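Side-chain contacts in esterase YbfF (Escherichia coli, PDB 3BF7), which probably hydrolyses ester or thioester substrates, as an alpha/beta hydrolase whose helical cap and catalytic core together form a substrate-binding crevice: residues 24-29 against 122-127; 132-137 against 169-174. The protein carries 1 engineered substitution. All blocks are in the same frame, centred on the assembly; numbering follows the deposited sequence.

The two contacts sit at opposite ends of helix 125-136. Interaction 1 joins its N-terminal end to the loop that follows core strand 19-22, and interaction 2 joins its C-terminal end to the small hairpin of strands 166-167 and 170-171. They come in series along the chain, with their centres about 13 Å apart, and they touch at F26 and F173, whose rings meet edge-to-face. Interaction 1 lies about 11 Å from the chain's centre and interaction 2 about 21 Å. The path therefore runs outward, from the seam between the hydrolase core and its helical cap into the cap itself, consistent with a crevice shaped by how the two parts are arranged.

Interaction 1 of 2, residues 24-29 against 122-127; sequences GLFGSL and RRHDEI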
ATOM      1  N   GLY A  24       0.860  -1.485   2.028  1.00  6.47           N
ATOM      2  CA  GLY A  24       1.018  -2.778   1.381  1.00  7.29           C
ATOM      3  C   GLY A  24       0.909  -3.976   2.308  1.00  6.35           C
ATOM      4  O   GLY A  24       0.603  -3.838   3.495  1.00  6.46           O
ATOM      5  N   LEU A  25       1.166  -5.161   1.760  1.00  6.49           N
ATOM      6  CA  LEU A  25       1.076  -6.400   2.523  1.00  6.03           C
ATOM      7  C   LEU A  25       1.908  -6.372   3.803  1.00  6.27           C
ATOM      8  O   LEU A  25       3.073  -5.962   3.800  1.00  6.24           O
ATOM      9  CB  LEU A  25       1.502  -7.586   1.651  1.00  6.65           C
ATOM     10  CG  LEU A  25       1.364  -8.976   2.285  1.00  6.67           C
ATOM     11  CD1 LEU A  25      -0.098  -9.285   2.599  1.00  7.74           C
ATOM     12  CD2 LEU A  25       1.933 -10.015   1.334  1.00  7.40           C
ATOM     13  N   PHE A  26       1.282  -6.820   4.891  1.00  6.22           N
ATOM     14  CA  PHE A  26       1.877  -6.874   6.228  1.00  6.36           C
ATOM     15  C   PHE A  26       2.086  -5.490   6.836  1.00  5.98           C
ATOM     16  O   PHE A  26       2.685  -5.362   7.901  1.00  7.35           O
ATOM     17  CB  PHE A  26       3.207  -7.646   6.225  1.00  6.76           C
ATOM     18  CG  PHE A  26       3.069  -9.109   5.887  1.00  6.96           C
ATOM     19  CD1 PHE A  26       2.220  -9.938   6.620  1.00  8.21           C
ATOM     20  CD2 PHE A  26       3.803  -9.661   4.842  1.00  7.53           C
ATOM     21  CE1 PHE A  26       2.108 -11.296   6.312  1.00 10.38           C
ATOM     22  CE2 PHE A  26       3.696 -11.015   4.531  1.00  9.01           C
ATOM     23  CZ  PHE A  26       2.849 -11.831   5.265  1.00  9.26           C
ATOM     24  N   GLY A  27       1.578  -4.460   6.166  1.00  5.84           N
ATOM     25  CA  GLY A  27       1.712  -3.110   6.684  1.00  6.46           C
ATOM     26  C   GLY A  27       0.514  -2.679   7.512  1.00  6.03           C
ATOM     27  O   GLY A  27      -0.347  -3.491   7.867  1.00  6.39           O
ATOM     28  N   SER A  28       0.471  -1.385   7.818  1.00  6.63           N
ATOM     29  CA  SER A  28      -0.600  -0.785   8.607  1.00  6.31           C
ATOM     30  C   SER A  28      -0.664   0.690   8.228  1.00  6.11           C
ATOM     31  O   SER A  28       0.218   1.189   7.521  1.00  6.29           O
ATOM     32  CB  SER A  28      -0.313  -0.930  10.099  1.00  7.17           C
ATOM     33  OG  SER A  28       0.868  -0.227  10.440  1.00  9.72           O
ATOM     34  N   LEU A  29      -1.679   1.391   8.721  1.00  6.61           N
ATOM     35  CA  LEU A  29      -1.861   2.793   8.361  1.00  7.39           C
ATOM     36  C   LEU A  29      -0.705   3.724   8.695  1.00  7.81           C
ATOM     37  O   LEU A  29      -0.614   4.815   8.137  1.00  9.31           O
ATOM     38  CB  LEU A  29      -3.173   3.328   8.950  1.00  7.95           C
ATOM     39  CG  LEU A  29      -3.361   3.451  10.464  1.00  8.95           C
ATOM     40  CD1 LEU A  29      -2.600   4.655  10.997  1.00 10.73           C
ATOM     41  CD2 LEU A  29      -4.844   3.600  10.764  1.00  9.86           C
ATOM     42  N   ARG A 122       6.176 -16.776  -5.402  1.00  9.18           N
ATOM     43  CA  ARG A 122       5.986 -16.697  -3.962  1.00  9.40           C
ATOM     44  C   ARG A 122       7.202 -15.905  -3.498  1.00  9.58           C
ATOM     45  O   ARG A 122       8.342 -16.320  -3.716  1.00 11.10           O
ATOM     46  CB  ARG A 122       5.958 -18.084  -3.321  1.00  9.82           C
ATOM     47  CG  ARG A 122       4.719 -18.896  -3.685  1.00 11.46           C
ATOM     48  CD  ARG A 122       4.523 -20.072  -2.743  1.00 12.31           C
ATOM     49  NE  ARG A 122       4.126 -19.655  -1.399  1.00 11.02           N
ATOM     50  CZ  ARG A 122       2.876 -19.392  -1.025  1.00  9.96           C
ATOM     51  NH1 ARG A 122       1.878 -19.500  -1.891  1.00 11.85           N
ATOM     52  NH2 ARG A 122       2.623 -19.028   0.225  1.00 10.75           N
ATOM     53  N   ARG A 123       6.955 -14.754  -2.884  1.00  8.82           N
ATOM     54  CA  ARG A 123       8.025 -13.872  -2.426  1.00  9.89           C
ATOM     55  C   ARG A 123       8.055 -13.641  -0.924  1.00  8.42           C
ATOM     56  O   ARG A 123       8.873 -12.853  -0.445  1.00  9.04           O
ATOM     57  CB  ARG A 123       7.904 -12.499  -3.101  1.00 13.84           C
ATOM     58  CG  ARG A 123       8.641 -12.357  -4.415  1.00 18.31           C
ATOM     59  CD  ARG A 123       8.773 -10.892  -4.802  1.00 19.73           C
ATOM     60  NE  ARG A 123       7.508 -10.299  -5.226  1.00 17.71           N
ATOM     61  CZ  ARG A 123       7.299  -9.794  -6.438  1.00 17.74           C
ATOM     62  NH1 ARG A 123       8.270  -9.813  -7.337  1.00 16.36           N
ATOM     63  NH2 ARG A 123       6.125  -9.264  -6.751  1.00 16.32           N
ATOM     64  N   HIS A 124       7.187 -14.316  -0.178  1.00  6.82           N
ATOM     65  CA  HIS A 124       7.119 -14.092   1.259  1.00  6.70           C
ATOM     66  C   HIS A 124       7.173 -15.329   2.135  1.00  6.51           C
ATOM     67  O   HIS A 124       6.839 -15.252   3.312  1.00  7.02           O
ATOM     68  CB  HIS A 124       5.842 -13.315   1.604  1.00  6.90           C
ATOM     69  CG  HIS A 124       5.763 -11.965   0.968  1.00  7.27           C
ATOM     70  ND1 HIS A 124       5.426 -11.779  -0.355  1.00  6.78           N
ATOM     71  CD2 HIS A 124       6.008 -10.731   1.471  1.00  7.96           C
ATOM     72  CE1 HIS A 124       5.465 -10.490  -0.639  1.00  7.73           C
ATOM     73  NE2 HIS A 124       5.816  -9.832   0.452  1.00  7.78           N
ATOM     74  N   ASP A 125       7.603 -16.462   1.598  1.00  7.41           N
ATOM     75  CA  ASP A 125       7.623 -17.665   2.417  1.00  7.10           C
ATOM     76  C   ASP A 125       8.485 -17.563   3.665  1.00  7.23           C
ATOM     77  O   ASP A 125       8.091 -18.040   4.729  1.00  7.38           O
ATOM     78  CB  ASP A 125       8.055 -18.875   1.594  1.00  7.06           C
ATOM     79  CG  ASP A 125       6.978 -19.346   0.637  1.00  6.83           C
ATOM     80  OD1 ASP A 125       5.855 -18.786   0.648  1.00  7.19           O
ATOM     81  OD2 ASP A 125       7.259 -20.293  -0.128  1.00  7.48           O
ATOM     82  N   GLU A 126       9.656 -16.949   3.549  1.00  7.04           N
ATOM     83  CA  GLU A 126      10.536 -16.811   4.702  1.00  8.14           C
ATOM     84  C   GLU A 126       9.951 -15.828   5.712  1.00  7.55           C
ATOM     85  O   GLU A 126      10.123 -15.994   6.920  1.00  8.33           O
ATOM     86  CB  GLU A 126      11.926 -16.384   4.236  1.00  9.88           C
ATOM     87  CG  GLU A 126      12.540 -17.418   3.305  1.00 12.82           C
ATOM     88  CD  GLU A 126      13.805 -16.942   2.637  1.00 16.99           C
ATOM     89  OE1 GLU A 126      14.880 -17.045   3.261  1.00 20.80           O
ATOM     90  OE2 GLU A 126      13.717 -16.461   1.489  1.00 18.45           O
ATOM     91  N   ILE A 127       9.256 -14.808   5.215  1.00  7.03           N
ATOM     92  CA  ILE A 127       8.608 -13.839   6.092  1.00  7.42           C
ATOM     93  C   ILE A 127       7.489 -14.558   6.865  1.00  7.36           C
ATOM     94  O   ILE A 127       7.359 -14.385   8.078  1.00  7.78           O
ATOM     95  CB  ILE A 127       8.060 -12.640   5.274  1.00  8.24           C
ATOM     96  CG1 ILE A 127       9.224 -11.719   4.890  1.00  9.21           C
ATOM     97  CG2 ILE A 127       7.006 -11.883   6.074  1.00  8.78           C
ATOM     98  CD1 ILE A 127       8.851 -10.625   3.915  1.00  9.67           C
TER
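The seam between the alpha/beta hydrolase core and its helical cap is formed here by L25 and F26, on the loop after strand 19-22, meeting H124 and I127 at the start of helix 125-136. A type II turn from G24 to G27, closed by G27 N to G24 O at 2.9 Å, presents both core side chains to the cap. L25 stretches away from its own backbone N (chi1 -176°), and this carries CD2 over one face of the H124 imidazole. The methyl lies 4.0 Å from the H124 ring centroid and only 9° off the normal, a CH-pi contact to which a branched aliphatic tip is well suited. L25 CG also covers one face of the F26 ring, 3.6 Å above its plane and offset toward the rim.

H124 CD2 comes in at the edge of the F26 ring, near its plane and 3.8 Å from F26 CE2, and the two rings are inclined at 55°. I127 CG2 meets F26 CE2 obliquely at 3.8 Å; a phenyl ring suits a place that both sides meet with carbon. F128 meets this phenyl edge-to-face.

H124 is the N-cap residue; its ND1 is hydrogen-bonded to Y182 OH, which helps fix the ring's rotation while CD2 meets F26 and one face takes the L25 methyl. The turn just after the core strand, with its His-Gly sequence ending at G24, resembles the loop that in this family commonly supplies a backbone N-H to the oxyanion hole.

Interaction 2 of 2, residues 132-137 against 169-174; sequences NAVSES and GEWRFN
W171 turns the edge of its indole toward V134 and S135, joining the hairpin of strands 166-167 and 170-171 to the last turn of helix 125-136 within the helical cap. The tight side belongs to V134. Its side chain crosses the indole at about a right angle, with V134 CB and CG1 each 3.8 Å from W171 CZ2. V134 is buried, and A145, M149 and F166 also pack on it; a beta-branched residue suits this place, because CB and both methyls can close on CZ2 of the indole.

The other side is the solvent side, held by polar atoms rather than by close apolar packing: S135 is exposed, and its OG lies in the indole plane, 3.2 Å from both W171 NE1 and W171 CD1. With chi1 -64° the hydroxyl sits beside its own backbone N and turns back along the helix, where OG is hydrogen-bonded to I131 O. W171 NE1 is hydrogen-bonded to the same I131 O, so one helix oxygen holds partners from both elements, and the indole is held at its polar corner as well as along its benzene edge. A leucine in place of W171 would probably leave I131 O without its partner from the hairpin and open a gap beside V134.

Just past the contact the helix ends. S137 is the first residue to leave helical geometry, and its small hydroxyl can fold back on the preceding turn: S137 OG donates to V134 O at 2.6 Å, tilted 25° from the carbonyl plane.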
ATOM      1  N   ASN A 132       5.453 -16.965  11.864  1.00 11.01           N
ATOM      2  CA  ASN A 132       4.963 -18.141  12.570  1.00 12.23           C
ATOM      3  C   ASN A 132       5.899 -18.564  13.697  1.00 11.68           C
ATOM      4  O   ASN A 132       5.445 -19.010  14.753  1.00 12.95           O
ATOM      5  CB  ASN A 132       4.760 -19.301  11.590  1.00 15.29           C
ATOM      6  CG  ASN A 132       4.199 -20.541  12.263  1.00 17.85           C
ATOM      7  OD1 ASN A 132       4.941 -21.357  12.810  1.00 22.79           O
ATOM      8  ND2 ASN A 132       2.878 -20.680  12.235  1.00 20.71           N
ATOM      9  N   ALA A 133       7.202 -18.416  13.481  1.00 11.99           N
ATOM     10  CA  ALA A 133       8.181 -18.782  14.499  1.00 12.87           C
ATOM     11  C   ALA A 133       7.995 -17.895  15.727  1.00 13.26           C
ATOM     12  O   ALA A 133       8.097 -18.360  16.863  1.00 13.66           O
ATOM     13  CB  ALA A 133       9.594 -18.635  13.948  1.00 13.87           C
ATOM     14  N   VAL A 134       7.725 -16.613  15.499  1.00 12.14           N
ATOM     15  CA  VAL A 134       7.512 -15.689  16.604  1.00 12.54           C
ATOM     16  C   VAL A 134       6.271 -16.105  17.389  1.00 13.08           C
ATOM     17  O   VAL A 134       6.290 -16.144  18.620  1.00 13.97           O
ATOM     18  CB  VAL A 134       7.331 -14.236  16.098  1.00 10.49           C
ATOM     19  CG1 VAL A 134       6.812 -13.350  17.226  1.00 11.58           C
ATOM     20  CG2 VAL A 134       8.654 -13.698  15.580  1.00 11.36           C
ATOM     21  N   SER A 135       5.198 -16.424  16.672  1.00 13.50           N
ATOM     22  CA  SER A 135       3.945 -16.833  17.302  1.00 16.26           C
ATOM     23  C   SER A 135       4.092 -18.115  18.114  1.00 18.53           C
ATOM     24  O   SER A 135       3.486 -18.256  19.176  1.00 19.22           O
ATOM     25  CB  SER A 135       2.859 -17.031  16.242  1.00 16.09           C
ATOM     26  OG  SER A 135       2.568 -15.814  15.580  1.00 14.24           O
ATOM     27  N   GLU A 136       4.892 -19.047  17.610  1.00 19.77           N
ATOM     28  CA  GLU A 136       5.104 -20.319  18.293  1.00 22.63           C
ATOM     29  C   GLU A 136       6.005 -20.197  19.516  1.00 23.26           C
ATOM     30  O   GLU A 136       5.939 -21.024  20.425  1.00 24.29           O
ATOM     31  CB  GLU A 136       5.687 -21.348  17.322  1.00 24.03           C
ATOM     32  CG  GLU A 136       4.694 -21.842  16.285  1.00 27.40           C
ATOM     33  CD  GLU A 136       3.483 -22.503  16.914  1.00 29.62           C
ATOM     34  OE1 GLU A 136       3.663 -23.490  17.659  1.00 31.88           O
ATOM     35  OE2 GLU A 136       2.350 -22.038  16.664  1.00 31.19           O
ATOM     36  N   SER A 137       6.845 -19.168  19.539  1.00 23.54           N
ATOM     37  CA  SER A 137       7.753 -18.948  20.660  1.00 23.97           C
ATOM     38  C   SER A 137       6.996 -18.315  21.821  1.00 24.69           C
ATOM     39  O   SER A 137       5.771 -18.251  21.808  1.00 24.71           O
ATOM     40  CB  SER A 137       8.893 -18.022  20.244  1.00 23.19           C
ATOM     41  OG  SER A 137       8.420 -16.700  20.043  1.00 22.54           O
ATOM     42  N   GLY A 169       2.235  -8.961  22.093  1.00 23.83           N
ATOM     43  CA  GLY A 169       2.586 -10.331  21.758  1.00 21.84           C
ATOM     44  C   GLY A 169       1.721 -10.973  20.690  1.00 21.18           C
ATOM     45  O   GLY A 169       1.637 -12.197  20.610  1.00 21.89           O
ATOM     46  N   GLU A 170       1.080 -10.156  19.863  1.00 18.90           N
ATOM     47  CA  GLU A 170       0.221 -10.667  18.802  1.00 16.70           C
ATOM     48  C   GLU A 170       0.427  -9.880  17.518  1.00 13.41           C
ATOM     49  O   GLU A 170       0.782  -8.702  17.555  1.00 12.99           O
ATOM     50  CB  GLU A 170      -1.249 -10.567  19.217  1.00 18.97           C
ATOM     51  CG  GLU A 170      -1.656 -11.486  20.357  1.00 23.88           C
ATOM     52  CD  GLU A 170      -1.593 -12.949  19.972  1.00 25.83           C
ATOM     53  OE1 GLU A 170      -2.243 -13.329  18.975  1.00 27.20           O
ATOM     54  OE2 GLU A 170      -0.896 -13.720  20.666  1.00 28.33           O
ATOM     55  N   TRP A 171       0.212 -10.538  16.382  1.00 11.47           N
ATOM     56  CA  TRP A 171       0.343  -9.874  15.093  1.00  9.87           C
ATOM     57  C   TRP A 171      -0.964  -9.161  14.784  1.00  8.65           C
ATOM     58  O   TRP A 171      -2.042  -9.732  14.940  1.00  8.93           O
ATOM     59  CB  TRP A 171       0.642 -10.888  13.986  1.00  9.84           C
ATOM     60  CG  TRP A 171       1.986 -11.520  14.114  1.00  9.19           C
ATOM     61  CD1 TRP A 171       2.258 -12.809  14.476  1.00 10.45           C
ATOM     62  CD2 TRP A 171       3.248 -10.885  13.901  1.00  9.06           C
ATOM     63  NE1 TRP A 171       3.616 -13.014  14.503  1.00 10.12           N
ATOM     64  CE2 TRP A 171       4.248 -11.849  14.155  1.00  8.86           C
ATOM     65  CE3 TRP A 171       3.633  -9.592  13.523  1.00  9.34           C
ATOM     66  CZ2 TRP A 171       5.612 -11.562  14.038  1.00 10.43           C
ATOM     67  CZ3 TRP A 171       4.989  -9.306  13.407  1.00  9.90           C
ATOM     68  CH2 TRP A 171       5.961 -10.288  13.665  1.00  9.51           C
ATOM     69  N   ARG A 172      -0.867  -7.909  14.348  1.00  8.03           N
ATOM     70  CA  ARG A 172      -2.049  -7.128  14.009  1.00  8.24           C
ATOM     71  C   ARG A 172      -2.707  -7.657  12.740  1.00  7.85           C
ATOM     72  O   ARG A 172      -3.931  -7.598  12.599  1.00  9.11           O
ATOM     73  CB  ARG A 172      -1.677  -5.649  13.840  1.00  8.96           C
ATOM     74  CG  ARG A 172      -1.508  -4.889  15.160  1.00  9.00           C
ATOM     75  CD  ARG A 172      -2.864  -4.657  15.812  1.00  8.86           C
ATOM     76  NE  ARG A 172      -2.805  -4.264  17.220  1.00 10.50           N
ATOM     77  CZ  ARG A 172      -2.716  -3.012  17.662  1.00 11.60           C
ATOM     78  NH1 ARG A 172      -2.665  -1.995  16.813  1.00 11.49           N
ATOM     79  NH2 ARG A 172      -2.713  -2.775  18.968  1.00 14.12           N
ATOM     80  N   PHE A 173      -1.901  -8.170  11.813  1.00  7.23           N
ATOM     81  CA  PHE A 173      -2.465  -8.702  10.580  1.00  7.71           C
ATOM     82  C   PHE A 173      -2.957 -10.141  10.751  1.00  7.61           C
ATOM     83  O   PHE A 173      -2.517 -10.867  11.645  1.00  8.36           O
ATOM     84  CB  PHE A 173      -1.476  -8.566   9.404  1.00  8.32           C
ATOM     85  CG  PHE A 173      -0.044  -8.882   9.744  1.00  7.34           C
ATOM     86  CD1 PHE A 173       0.340 -10.167  10.103  1.00  8.14           C
ATOM     87  CD2 PHE A 173       0.932  -7.889   9.668  1.00  7.38           C
ATOM     88  CE1 PHE A 173       1.677 -10.463  10.375  1.00  8.60           C
ATOM     89  CE2 PHE A 173       2.267  -8.176   9.937  1.00  7.69           C
ATOM     90  CZ  PHE A 173       2.639  -9.464  10.292  1.00  7.79           C
ATOM     91  N   ASN A 174      -3.895 -10.525   9.891  1.00  7.53           N
ATOM     92  CA  ASN A 174      -4.540 -11.840   9.914  1.00  8.08           C
ATOM     93  C   ASN A 174      -3.708 -12.858   9.141  1.00  7.55           C
ATOM     94  O   ASN A 174      -3.956 -13.109   7.960  1.00  8.08           O
ATOM     95  CB  ASN A 174      -5.928 -11.699   9.286  1.00  8.41           C
ATOM     96  CG  ASN A 174      -6.813 -12.896   9.534  1.00  9.08           C
ATOM     97  OD1 ASN A 174      -6.358 -13.940   9.996  1.00 10.54           O
ATOM     98  ND2 ASN A 174      -8.093 -12.751   9.217  1.00  9.02           N
TER